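Methyltransferase (Bacteroides thetaiotaomicron, PDB 3FQ6) is a methyltransferase domain related to the tetrapyrrole (corrin/porphyrin) methylases and probably takes part in methyl transfer. Local coordinates at residues 31-34 / 35-39. Sequence-based numbering, arbitrary orientation.
Sequences GRQT and RLKAL. With SO4 (sulfate ion), chain C.
Lys-37 sits one turn after Gln-33 on helix 32-39, and their side chains run side by side in the same direction, the amide NE2 of Gln-33 4.0 Å from CE of Lys-37. Gln-33 reaches this place with CG anti to its backbone N (chi1 -176°) and an extended chain; both polar ends meet a sulfate separate from the one at the helix start, Lys-37 NZ by a salt bridge and NE2 by a hydrogen bond. On the face turned to helix 55-66, Arg-32 and the buried Leu-36 cross at a slant, CG of the arginine 4.0 Å from CD1 of the leucine. The extended chain of Arg-32 carries NH2 to a hydrogen bond with Pro-27 O and NE to one with Gln-61 OE1, while Leu-36 packs on Phe-62 and Tyr-65 of helix 55-66. Arg-35 instead folds back with its CG 3.2 Å from Gly-31 O, and bends at chi2 and chi3 carry its guanidinium to a salt bridge with Glu-23. The backbone bond from Arg-35 N to that same oxygen is long, 3.3 Å, whereas Lys-37 N to Gln-33 O closes to 2.7 Å.

Gly-31, the N-cap residue, and Thr-34 hold the sulfate at the start of the helix. Gly-31 N donates to its O2 (2.7 Å), and O4 takes both Thr-34 N (2.8 Å) and Thr-34 OG1 (2.6 Å), the hydroxyl lying beside its own backbone N at chi1 -72°. In the helix of the beta-alpha-beta unit formed with strands 20-24 and 45-50, two backbone N-H groups and a hydroxyl at the N-terminal end thus make a place suited to an anion; the helix dipole probably adds to the attraction, although the sulfate itself probably comes from the crystallisation liquor.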
# COMPACT_ATOMS: atom_id res chain seq x y z
N GLY A 31 10.14 -15.39 -4.81
CA GLY A 31 8.84 -15.46 -4.13
C GLY A 31 7.94 -14.23 -4.13
O GLY A 31 6.84 -14.25 -3.54
N ARG A 32 8.38 -13.16 -4.79
CA ARG A 32 7.55 -11.95 -4.90
C ARG A 32 6.25 -12.10 -5.72
O ARG A 32 5.17 -11.67 -5.29
CB ARG A 32 8.36 -10.81 -5.50
CG ARG A 32 7.56 -9.51 -5.53
CD ARG A 32 8.31 -8.46 -6.31
NE ARG A 32 7.76 -7.11 -6.15
CZ ARG A 32 7.90 -6.35 -5.06
NH1 ARG A 32 7.41 -5.14 -5.04
NH2 ARG A 32 8.56 -6.80 -4.00
N GLN A 33 6.38 -12.68 -6.91
CA GLN A 33 5.30 -12.78 -7.87
C GLN A 33 4.28 -13.77 -7.35
O GLN A 33 3.08 -13.57 -7.53
CB GLN A 33 5.86 -13.21 -9.24
CG GLN A 33 4.83 -13.26 -10.35
CD GLN A 33 5.31 -13.93 -11.61
OE1 GLN A 33 6.13 -14.87 -11.59
NE2 GLN A 33 4.78 -13.48 -12.74
N THR A 34 4.79 -14.83 -6.71
CA THR A 34 4.00 -15.79 -5.98
C THR A 34 3.07 -15.09 -4.98
O THR A 34 1.87 -15.41 -4.92
CB THR A 34 4.92 -16.75 -5.24
OG1 THR A 34 5.53 -17.62 -6.19
CG2 THR A 34 4.18 -17.60 -4.22
N ARG A 35 3.62 -14.16 -4.20
CA ARG A 35 2.83 -13.43 -3.21
C ARG A 35 1.80 -12.58 -3.97
O ARG A 35 0.60 -12.58 -3.65
CB ARG A 35 3.70 -12.54 -2.28
CG ARG A 35 4.74 -13.27 -1.38
CD ARG A 35 4.18 -14.10 -0.26
NE ARG A 35 3.05 -13.43 0.36
CZ ARG A 35 1.82 -13.94 0.46
NH1 ARG A 35 1.55 -15.16 0.01
NH2 ARG A 35 0.84 -13.23 1.02
N LEU A 36 2.26 -11.89 -5.01
CA LEU A 36 1.37 -11.06 -5.78
C LEU A 36 0.23 -11.85 -6.40
O LEU A 36 -0.90 -11.36 -6.39
CB LEU A 36 2.11 -10.28 -6.86
CG LEU A 36 3.08 -9.20 -6.39
CD1 LEU A 36 4.09 -9.01 -7.46
CD2 LEU A 36 2.37 -7.91 -6.09
N LYS A 37 0.51 -13.04 -6.91
CA LYS A 37 -0.54 -13.84 -7.53
C LYS A 37 -1.61 -14.26 -6.52
O LYS A 37 -2.81 -14.13 -6.78
CB LYS A 37 0.01 -15.05 -8.30
CG LYS A 37 0.74 -14.66 -9.58
CD LYS A 37 0.64 -15.75 -10.66
CE LYS A 37 1.31 -15.26 -11.95
NZ LYS A 37 1.13 -16.12 -13.19
N ALA A 38 -1.16 -14.72 -5.35
CA ALA A 38 -2.04 -15.08 -4.24
C ALA A 38 -2.84 -13.88 -3.74
O ALA A 38 -4.04 -14.00 -3.43
CB ALA A 38 -1.22 -15.70 -3.11
N LEU A 39 -2.17 -12.71 -3.68
CA LEU A 39 -2.81 -11.50 -3.16
C LEU A 39 -3.81 -10.89 -4.14
O LEU A 39 -4.70 -10.16 -3.72
CB LEU A 39 -1.79 -10.44 -2.74
CG LEU A 39 -0.84 -10.74 -1.58
CD1 LEU A 39 0.27 -9.72 -1.63
CD2 LEU A 39 -1.50 -10.73 -0.22
S SO4 C . 8.49 -16.06 -7.90
O1 SO4 C . 8.06 -17.02 -8.90
O2 SO4 C . 9.67 -16.57 -7.20
O3 SO4 C . 8.76 -14.75 -8.50
O4 SO4 C . 7.40 -15.95 -6.93